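Local coordinates for uncharacterized protein (Nostoc punctiforme, PDB 2QDR), which is of unknown function but is probably a dioxygenase-like protein, built on the double-stranded beta-helix fold of the cupin superfamily, at residues 90-95 with 158-163; 110-115 with 134-139; 53-58 with 254-259. All blocks are in the same frame, centred on the assembly; numbering follows the deposited sequence. Where two conformers were deposited one is given.

Contact 1 (90-95 with 158-163); sequences GASTSR and WMENGS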
loop_
_atom_site.group_PDB
_atom_site.type_symbol
_atom_site.label_atom_id
_atom_site.label_comp_id
_atom_site.label_asym_id
_atom_site.label_seq_id
_atom_site.Cartn_x
_atom_site.Cartn_y
_atom_site.Cartn_z
ATOM N N GLY A 90 24.732 -40.138 -6.189
ATOM C CA GLY A 90 25.505 -39.606 -5.062
ATOM C C GLY A 90 24.718 -38.708 -4.121
ATOM O O GLY A 90 24.962 -38.710 -2.910
ATOM N N ALA A 91 23.789 -37.932 -4.671
ATOM C CA ALA A 91 22.976 -37.016 -3.875
ATOM C C ALA A 91 22.279 -37.698 -2.682
ATOM O O ALA A 91 21.835 -38.841 -2.796
ATOM C CB ALA A 91 21.938 -36.289 -4.765
ATOM N N SER A 92 22.222 -37.002 -1.543
ATOM C CA SER A 92 21.587 -37.535 -0.335
ATOM C C SER A 92 21.266 -36.487 0.734
ATOM O O SER A 92 21.722 -35.348 0.677
ATOM C CB SER A 92 22.496 -38.592 0.297
ATOM O OG SER A 92 23.736 -38.012 0.633
ATOM N N THR A 93 20.430 -36.896 1.677
ATOM C CA THR A 93 20.041 -36.083 2.826
ATOM C C THR A 93 20.181 -37.017 4.009
ATOM O O THR A 93 19.766 -38.178 3.934
ATOM C CB THR A 93 18.620 -35.512 2.743
ATOM O OG1 THR A 93 18.536 -34.608 1.637
ATOM C CG2 THR A 93 18.263 -34.752 4.033
ATOM N N SER A 94 20.776 -36.525 5.089
ATOM C CA SER A 94 20.989 -37.362 6.266
ATOM C C SER A 94 21.173 -36.558 7.543
ATOM O O SER A 94 21.492 -35.372 7.516
ATOM C CB SER A 94 22.182 -38.291 6.013
ATOM O OG SER A 94 23.295 -37.565 5.548
ATOM N N ARG A 95 20.927 -37.235 8.658
ATOM C CA ARG A 95 21.036 -36.670 9.984
ATOM C C ARG A 95 22.313 -37.249 10.564
ATOM O O ARG A 95 22.372 -38.447 10.881
ATOM C CB ARG A 95 19.816 -37.061 10.789
ATOM C CG ARG A 95 19.724 -36.472 12.178
ATOM C CD ARG A 95 18.558 -37.112 12.856
ATOM N NE ARG A 95 18.368 -36.707 14.243
ATOM C CZ ARG A 95 17.538 -37.322 15.092
ATOM N NH1 ARG A 95 16.825 -38.397 14.725
ATOM N NH2 ARG A 95 17.438 -36.885 16.340
ATOM N N TRP A 158 22.886 -33.055 6.960
ATOM C CA TRP A 158 23.988 -33.090 6.007
ATOM C C TRP A 158 23.420 -33.393 4.631
ATOM O O TRP A 158 22.938 -34.501 4.394
ATOM C CB TRP A 158 24.984 -34.155 6.441
ATOM C CG TRP A 158 26.248 -34.201 5.680
ATOM C CD1 TRP A 158 26.509 -34.923 4.550
ATOM C CD2 TRP A 158 27.466 -33.535 6.025
ATOM N NE1 TRP A 158 27.816 -34.728 4.162
ATOM C CE2 TRP A 158 28.423 -33.882 5.052
ATOM C CE3 TRP A 158 27.839 -32.675 7.064
ATOM C CZ2 TRP A 158 29.733 -33.389 5.078
ATOM C CZ3 TRP A 158 29.142 -32.190 7.095
ATOM C CH2 TRP A 158 30.070 -32.544 6.103
HETATM N N MSE A 159 23.498 -32.422 3.726
HETATM C CA MSE A 159 22.931 -32.537 2.372
HETATM C C MSE A 159 23.943 -32.486 1.221
HETATM O O MSE A 159 24.378 -31.418 0.817
HETATM C CB MSE A 159 21.895 -31.417 2.217
HETATM C CG MSE A 159 20.663 -31.641 3.072
HETATM SE SE MSE A 159 19.574 -30.088 3.381
HETATM C CE MSE A 159 20.732 -29.107 4.589
ATOM N N GLU A 160 24.285 -33.656 0.695
ATOM C CA GLU A 160 25.225 -33.812 -0.418
ATOM C C GLU A 160 24.402 -33.713 -1.701
ATOM O O GLU A 160 23.565 -34.570 -1.921
ATOM C CB GLU A 160 25.927 -35.154 -0.320
ATOM C CG GLU A 160 26.637 -35.398 1.024
ATOM C CD GLU A 160 27.339 -36.738 1.104
ATOM O OE1 GLU A 160 27.380 -37.486 0.099
ATOM O OE2 GLU A 160 27.854 -37.050 2.189
ATOM N N ASN A 161 24.630 -32.697 -2.541
ATOM C CA ASN A 161 23.810 -32.478 -3.756
ATOM C C ASN A 161 24.408 -32.730 -5.139
ATOM O O ASN A 161 23.658 -32.976 -6.084
ATOM C CB ASN A 161 23.337 -31.025 -3.789
ATOM C CG ASN A 161 22.565 -30.611 -2.564
ATOM O OD1 ASN A 161 22.003 -31.430 -1.833
ATOM N ND2 ASN A 161 22.504 -29.310 -2.351
ATOM N N GLY A 162 25.726 -32.610 -5.273
ATOM C CA GLY A 162 26.430 -32.802 -6.551
ATOM C C GLY A 162 26.099 -34.050 -7.354
ATOM O O GLY A 162 25.538 -35.024 -6.827
ATOM N N SER A 163 26.463 -34.018 -8.636
ATOM C CA SER A 163 26.216 -35.127 -9.554
ATOM C C SER A 163 27.029 -36.372 -9.195
ATOM O O SER A 163 26.569 -37.489 -9.399
ATOM C CB SER A 163 26.560 -34.685 -10.970
ATOM O OG SER A 163 25.897 -33.472 -11.265
HETATM O O HOH W 1 23.634 -36.992 2.954
#
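Ser92 faces Glu160 and Ser94 faces Trp158 across two antiparallel strands, the second pair being the more regular. Ser92 N gives a straight bond to Glu160 O (2.8 Å, 163°), and Trp158 N reaches Ser94 O at 2.8 Å; the return bonds from Glu160 N and Ser94 N are bent and weak. Ala91 CA adds a CA-H...O contact to the same Glu160 O (3.2 Å).

One water adds a second link. Each serine sets OG between its backbone N and carbonyl carbon (chi1 60° and 50°), turning both hydroxyls to the water, Ser94 OG at 2.7 Å, while it donates to Trp158 O. On this face Trp158 NE1 makes a weak bond to Glu160 OE2, and the indole meets Trp67 edge-to-face.

On the other face Thr93 and selenomethionine Met159 lie alongside each other: Thr93 OG1 and CG2 both touch Met159 CG, at 3.9 and 4.0 Å. Thr93 OG1 is hydrogen-bonded to Glu241, and Asn161 beyond the strand to Glu114 and Arg284. The chemistry thus differs by face: serines and water against tryptophan on one, and on the other a buried polar network reaching strands 240-245 and 279-285 of the facing sheet.

Contact 2 (110-115 with 134-139); sequences TADLEI and YSFIPA
Tyr134 and Phe136 both receive Glu114 at the ring edge: its OE1 lies in the plane of the tyrosine ring and its CD in the plane of the phenylalanine ring. The carboxylate stands steeply to the two rings, at 71° and 72° to their planes. Tyr134 OH donates to Glu114 OE1 in a bond whose very short modelled length deserves little weight, and Glu114 CG touches Phe136 CD2 at 3.6 Å. Farther round the same ring, Asp112 CB approaches Phe136 CZ obliquely (3.9 Å). With CG set anti to the backbone N (chi1 171°), the Tyr134 ring reaches toward the neighbouring strand, CD1 beside Ile115 O, and brings its hydroxyl to the glutamate.

The backbones beneath are antiparallel strands of a cupin double-stranded beta-helix. Leu113 and Ile137 form a hydrogen-bonded pair, with Ile137 N at 2.8 Å from Leu113 O; Ile115 and Ser135 form the next, and Glu114 and Phe136 the non-hydrogen-bonded pair between them. On the face away from the rings, Ile115 CD1 packs on Ile137 CD1 at 4.0 Å. Past the strand ends the pairing passes to a side chain: Ala139 N donates to Asp112 OD1 (2.8 Å), meeting it on the anti side and somewhat out of the carboxylate plane, while Ala139 CB rests on Ala111 C at 3.6 Å.

Glu114 OE2 forms salt bridges with Arg211 and Arg284 and accepts a hydrogen bond from Asn161. Arg211 NE also bonds Tyr134 OH, so one arginine holds both the acid and the phenol.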
loop_
_atom_site.group_PDB
_atom_site.type_symbol
_atom_site.label_atom_id
_atom_site.label_comp_id
_atom_site.label_asym_id
_atom_site.label_seq_id
_atom_site.Cartn_x
_atom_site.Cartn_y
_atom_site.Cartn_z
ATOM N N THR A 110 34.040 -32.327 -3.357
ATOM C CA THR A 110 33.746 -32.525 -4.788
ATOM C C THR A 110 32.276 -32.312 -5.202
ATOM O O THR A 110 31.950 -32.491 -6.375
ATOM C CB THR A 110 34.183 -33.953 -5.241
ATOM O OG1 THR A 110 33.506 -34.941 -4.455
ATOM C CG2 THR A 110 35.691 -34.146 -5.097
ATOM N N ALA A 111 31.399 -31.925 -4.265
ATOM C CA ALA A 111 29.983 -31.709 -4.549
ATOM C C ALA A 111 29.419 -30.603 -3.685
ATOM O O ALA A 111 29.986 -30.277 -2.638
ATOM C CB ALA A 111 29.226 -32.987 -4.292
ATOM N N ASP A 112 28.307 -30.025 -4.132
ATOM C CA ASP A 112 27.636 -28.974 -3.371
ATOM C C ASP A 112 27.171 -29.589 -2.042
ATOM O O ASP A 112 26.618 -30.700 -2.038
ATOM C CB ASP A 112 26.440 -28.380 -4.125
ATOM C CG ASP A 112 26.830 -27.679 -5.412
ATOM O OD1 ASP A 112 28.034 -27.493 -5.680
ATOM O OD2 ASP A 112 25.907 -27.316 -6.165
ATOM N N LEU A 113 27.423 -28.875 -0.939
ATOM C CA LEU A 113 27.092 -29.316 0.416
ATOM C C LEU A 113 26.271 -28.294 1.212
ATOM O O LEU A 113 26.682 -27.148 1.326
ATOM C CB LEU A 113 28.400 -29.620 1.164
ATOM C CG LEU A 113 28.425 -29.916 2.677
ATOM C CD1 LEU A 113 27.434 -30.997 3.106
ATOM C CD2 LEU A 113 29.835 -30.298 3.098
ATOM N N GLU A 114 25.121 -28.708 1.749
ATOM C CA GLU A 114 24.302 -27.824 2.570
ATOM C C GLU A 114 24.344 -28.402 3.970
ATOM O O GLU A 114 24.344 -29.622 4.144
ATOM C CB GLU A 114 22.874 -27.708 2.089
ATOM C CG GLU A 114 22.784 -27.583 0.610
ATOM C CD GLU A 114 21.457 -27.054 0.136
ATOM O OE1 GLU A 114 20.952 -26.056 0.694
ATOM O OE2 GLU A 114 20.954 -27.610 -0.847
ATOM N N ILE A 115 24.379 -27.507 4.953
ATOM C CA ILE A 115 24.468 -27.844 6.356
ATOM C C ILE A 115 23.458 -27.025 7.123
ATOM O O ILE A 115 23.382 -25.832 6.894
ATOM C CB ILE A 115 25.902 -27.514 6.847
ATOM C CG1 ILE A 115 26.925 -28.402 6.131
ATOM C CG2 ILE A 115 26.080 -27.666 8.364
ATOM C CD1 ILE A 115 28.351 -28.100 6.500
ATOM N N TYR A 134 22.838 -22.033 9.224
ATOM C CA TYR A 134 22.891 -22.665 7.916
ATOM C C TYR A 134 24.077 -22.243 7.099
ATOM O O TYR A 134 24.538 -21.111 7.217
ATOM C CB TYR A 134 21.616 -22.283 7.128
ATOM C CG TYR A 134 21.600 -22.694 5.665
ATOM C CD1 TYR A 134 21.349 -24.006 5.303
ATOM C CD2 TYR A 134 21.836 -21.766 4.651
ATOM C CE1 TYR A 134 21.359 -24.399 3.982
ATOM C CE2 TYR A 134 21.833 -22.147 3.319
ATOM C CZ TYR A 134 21.595 -23.471 2.988
ATOM O OH TYR A 134 21.577 -23.885 1.673
ATOM N N SER A 135 24.545 -23.156 6.252
ATOM C CA SER A 135 25.638 -22.882 5.333
ATOM C C SER A 135 25.461 -23.665 4.043
ATOM O O SER A 135 25.002 -24.809 4.077
ATOM C CB SER A 135 27.004 -23.236 5.921
ATOM O OG SER A 135 28.015 -23.052 4.930
ATOM N N PHE A 136 25.796 -23.017 2.924
ATOM C CA PHE A 136 25.788 -23.622 1.592
ATOM C C PHE A 136 27.223 -23.492 1.100
ATOM O O PHE A 136 27.714 -22.378 0.918
ATOM C CB PHE A 136 24.854 -22.957 0.585
ATOM C CG PHE A 136 24.897 -23.612 -0.771
ATOM C CD1 PHE A 136 25.823 -23.226 -1.727
ATOM C CD2 PHE A 136 24.034 -24.644 -1.073
ATOM C CE1 PHE A 136 25.877 -23.852 -2.967
ATOM C CE2 PHE A 136 24.075 -25.277 -2.321
ATOM C CZ PHE A 136 24.997 -24.875 -3.265
ATOM N N ILE A 137 27.868 -24.627 0.871
ATOM C CA ILE A 137 29.243 -24.689 0.424
ATOM C C ILE A 137 29.262 -25.252 -0.998
ATOM O O ILE A 137 29.148 -26.468 -1.177
ATOM C CB ILE A 137 30.085 -25.571 1.374
ATOM C CG1 ILE A 137 29.912 -25.101 2.826
ATOM C CG2 ILE A 137 31.567 -25.573 0.934
ATOM C CD1 ILE A 137 30.516 -26.021 3.853
ATOM N N PRO A 138 29.388 -24.376 -2.018
ATOM C CA PRO A 138 29.422 -24.876 -3.393
ATOM C C PRO A 138 30.635 -25.751 -3.615
ATOM O O PRO A 138 31.640 -25.585 -2.921
ATOM C CB PRO A 138 29.533 -23.607 -4.255
ATOM C CG PRO A 138 29.340 -22.462 -3.353
ATOM C CD PRO A 138 29.517 -22.912 -1.956
ATOM N N ALA A 139 30.521 -26.682 -4.554
ATOM C CA ALA A 139 31.607 -27.593 -4.873
ATOM C C ALA A 139 32.802 -26.783 -5.298
ATOM O O ALA A 139 32.658 -25.870 -6.105
ATOM C CB ALA A 139 31.209 -28.540 -5.985
HETATM O O HOH W 2 31.219 -28.304 -1.278
#

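Contact 3 (53-58 with 254-259); sequences YQFFDT and YRIVKD
Tyr254 carries its ring anti to the backbone N (chi1 -174°), extending it toward the other segment. The backbone of Phe55 points CB at Tyr254, and CG beside the backbone N (chi1 -45°) sends the phenyl ring past the tyrosine, CD2 near Tyr254 CG and CD1 toward Ile256. Phe55 CB sits over one face of the tyrosine ring in a CH-pi contact, 3.6 Å from the Tyr254 ring centroid, displaced toward its CE1 side. The two side chains slide past each other in opposite directions, leaving the Phe55 and Tyr254 rings oblique, with centroids 5.3 Å apart. Phe55 CD1 meets Ile256 CD1 at 4.3 Å; the side chain of Ile256 also lies about 3 Å from a bound ligand of unknown identity.

Strands 54-57 and 254-257 are not paired. They belong to different antiparallel sheets of the cupin fold, the first at an edge of its sheet, and pass 8.0 Å apart at their axes with 54° between their directions, so that side chains rather than backbone bonds fill the gap. Tyr254 OH comes down on the backbone of the first strand, 3.3 Å from Phe56 CA, and hydrogen-bonds His260. Replacing Tyr254 by alanine is likely to strip the CH-pi cover from Phe55 CB, open a gap between the two strands and leave His260 without this partner.

At the far end the backbones do meet. Thr58 N donates to Asp259 O (3.1 Å), approaching from a position tilted out of the carbonyl plane, and Thr58 OG1 is modelled as a second donor to the same oxygen at a doubtfully short distance. Asp259 lies just before strand 260-264, which pairs with strand 54-57, and its OD1 is hydrogen-bonded to Tyr243; Asp57 OD1 accepts a hydrogen bond from the backbone N of Asn59.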
loop_
_atom_site.group_PDB
_atom_site.type_symbol
_atom_site.label_atom_id
_atom_site.label_comp_id
_atom_site.label_asym_id
_atom_site.label_seq_id
_atom_site.Cartn_x
_atom_site.Cartn_y
_atom_site.Cartn_z
ATOM N N TYR A 53 4.065 -39.619 -1.450
ATOM C CA TYR A 53 4.569 -38.897 -0.284
ATOM C C TYR A 53 4.968 -39.939 0.741
ATOM O O TYR A 53 4.319 -40.988 0.824
ATOM C CB TYR A 53 3.522 -37.938 0.312
ATOM C CG TYR A 53 2.211 -38.583 0.766
ATOM C CD1 TYR A 53 2.086 -39.166 2.023
ATOM C CD2 TYR A 53 1.092 -38.589 -0.065
ATOM C CE1 TYR A 53 0.899 -39.763 2.424
ATOM C CE2 TYR A 53 -0.100 -39.180 0.332
ATOM C CZ TYR A 53 -0.192 -39.761 1.578
ATOM O OH TYR A 53 -1.368 -40.343 1.987
ATOM N N GLN A 54 6.052 -39.693 1.475
ATOM C CA GLN A 54 6.510 -40.620 2.519
ATOM C C GLN A 54 6.934 -39.838 3.752
ATOM O O GLN A 54 7.713 -38.896 3.635
ATOM C CB GLN A 54 7.672 -41.479 2.057
ATOM C CG GLN A 54 7.407 -42.294 0.807
ATOM C CD GLN A 54 8.544 -43.240 0.496
ATOM O OE1 GLN A 54 9.199 -43.750 1.399
ATOM N NE2 GLN A 54 8.754 -43.519 -0.780
ATOM N N PHE A 55 6.421 -40.242 4.919
ATOM C CA PHE A 55 6.721 -39.604 6.185
ATOM C C PHE A 55 7.282 -40.620 7.165
ATOM O O PHE A 55 6.783 -41.744 7.231
ATOM C CB PHE A 55 5.460 -39.030 6.830
ATOM C CG PHE A 55 4.563 -38.265 5.894
ATOM C CD1 PHE A 55 5.067 -37.251 5.102
ATOM C CD2 PHE A 55 3.177 -38.468 5.913
ATOM C CE1 PHE A 55 4.236 -36.508 4.256
ATOM C CE2 PHE A 55 2.322 -37.717 5.083
ATOM C CZ PHE A 55 2.861 -36.738 4.250
ATOM N N PHE A 56 8.290 -40.230 7.944
ATOM C CA PHE A 56 8.869 -41.133 8.950
ATOM C C PHE A 56 9.684 -40.412 10.033
ATOM O O PHE A 56 10.188 -39.304 9.832
ATOM C CB PHE A 56 9.718 -42.238 8.302
ATOM C CG PHE A 56 10.818 -41.739 7.422
ATOM C CD1 PHE A 56 10.598 -41.537 6.065
ATOM C CD2 PHE A 56 12.089 -41.511 7.936
ATOM C CE1 PHE A 56 11.615 -41.099 5.238
ATOM C CE2 PHE A 56 13.116 -41.068 7.114
ATOM C CZ PHE A 56 12.882 -40.870 5.761
ATOM N N ASP A 57 9.787 -41.079 11.180
ATOM C CA ASP A 57 10.508 -40.595 12.331
ATOM C C ASP A 57 11.972 -40.914 12.097
ATOM O O ASP A 57 12.321 -42.078 11.929
ATOM C CB ASP A 57 9.986 -41.295 13.598
ATOM C CG ASP A 57 10.584 -40.753 14.899
ATOM O OD1 ASP A 57 11.366 -39.776 14.890
ATOM O OD2 ASP A 57 10.250 -41.328 15.961
ATOM N N THR A 58 12.825 -39.890 12.074
ATOM C CA THR A 58 14.271 -40.086 11.882
ATOM C C THR A 58 14.924 -40.784 13.095
ATOM O O THR A 58 15.984 -41.399 12.932
ATOM C CB THR A 58 15.020 -38.768 11.548
ATOM O OG1 THR A 58 14.849 -37.805 12.604
ATOM C CG2 THR A 58 14.507 -38.187 10.234
ATOM N N TYR A 254 -1.426 -39.097 9.609
ATOM C CA TYR A 254 -0.059 -39.162 10.119
ATOM C C TYR A 254 0.214 -37.851 10.819
ATOM O O TYR A 254 -0.163 -36.799 10.306
ATOM C CB TYR A 254 0.964 -39.340 8.993
ATOM C CG TYR A 254 2.392 -39.567 9.473
ATOM C CD1 TYR A 254 3.257 -38.500 9.739
ATOM C CD2 TYR A 254 2.882 -40.859 9.646
ATOM C CE1 TYR A 254 4.576 -38.731 10.175
ATOM C CE2 TYR A 254 4.183 -41.096 10.091
ATOM C CZ TYR A 254 5.022 -40.038 10.349
ATOM O OH TYR A 254 6.297 -40.305 10.781
ATOM N N ARG A 255 0.864 -37.906 11.980
ATOM C CA ARG A 255 1.216 -36.703 12.732
ATOM C C ARG A 255 2.732 -36.500 12.717
ATOM O O ARG A 255 3.472 -37.261 13.348
ATOM C CB ARG A 255 0.707 -36.746 14.168
ATOM C CG ARG A 255 1.171 -35.512 14.968
ATOM C CD ARG A 255 0.536 -35.292 16.317
ATOM N NE ARG A 255 -0.903 -35.052 16.258
ATOM C CZ ARG A 255 -1.630 -34.556 17.259
ATOM N NH1 ARG A 255 -1.089 -34.234 18.437
ATOM N NH2 ARG A 255 -2.933 -34.374 17.075
ATOM N N ILE A 256 3.167 -35.441 12.030
ATOM C CA ILE A 256 4.572 -35.092 11.936
ATOM C C ILE A 256 4.919 -34.275 13.173
ATOM O O ILE A 256 4.323 -33.233 13.367
ATOM C CB ILE A 256 4.887 -34.255 10.676
ATOM C CG1 ILE A 256 4.455 -34.989 9.409
ATOM C CG2 ILE A 256 6.403 -33.894 10.589
ATOM C CD1 ILE A 256 4.727 -34.208 8.118
ATOM N N VAL A 257 5.872 -34.748 13.981
ATOM C CA VAL A 257 6.341 -34.046 15.192
ATOM C C VAL A 257 7.855 -33.868 15.089
ATOM O O VAL A 257 8.436 -34.285 14.096
ATOM C CB VAL A 257 5.948 -34.770 16.510
ATOM C CG1 VAL A 257 4.464 -34.862 16.616
ATOM C CG2 VAL A 257 6.548 -36.171 16.604
ATOM N N LYS A 258 8.473 -33.244 16.100
ATOM C CA LYS A 258 9.924 -32.992 16.143
ATOM C C LYS A 258 10.737 -34.213 15.712
ATOM O O LYS A 258 10.461 -35.327 16.121
ATOM C CB LYS A 258 10.359 -32.536 17.553
ATOM C CG LYS A 258 11.869 -32.228 17.737
ATOM C CD LYS A 258 12.176 -31.704 19.145
ATOM N N ASP A 259 11.709 -33.969 14.849
ATOM C CA ASP A 259 12.619 -34.987 14.287
ATOM C C ASP A 259 12.004 -35.903 13.190
ATOM O O ASP A 259 12.664 -36.837 12.751
ATOM C CB ASP A 259 13.347 -35.812 15.393
ATOM C CG ASP A 259 14.172 -34.939 16.340
ATOM O OD1 ASP A 259 14.720 -33.895 15.929
ATOM O OD2 ASP A 259 14.307 -35.323 17.509
#

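Overall arrangement
Contacts 1 and 2 are neighbours in one curled antiparallel sheet, their centres about 9 Å apart: strands 154-160 and 113-117 lie side by side, and Trp158 packs on Leu113. Contact 3 is remote, its centre about 19 Å from that of contact 1 and about 25 Å from that of contact 2, which lies on the opposite side of the chain's centre. Arg95 nonetheless reaches from contact 1 toward the side chains of Thr58 and Asp259. Along the chain the contacts are concentric: 110-115 with 134-139 falls within the span of 90-95 with 158-163, and 53-58 with 254-259 encloses both, so early and late parts of the sequence meet in one all-beta fold.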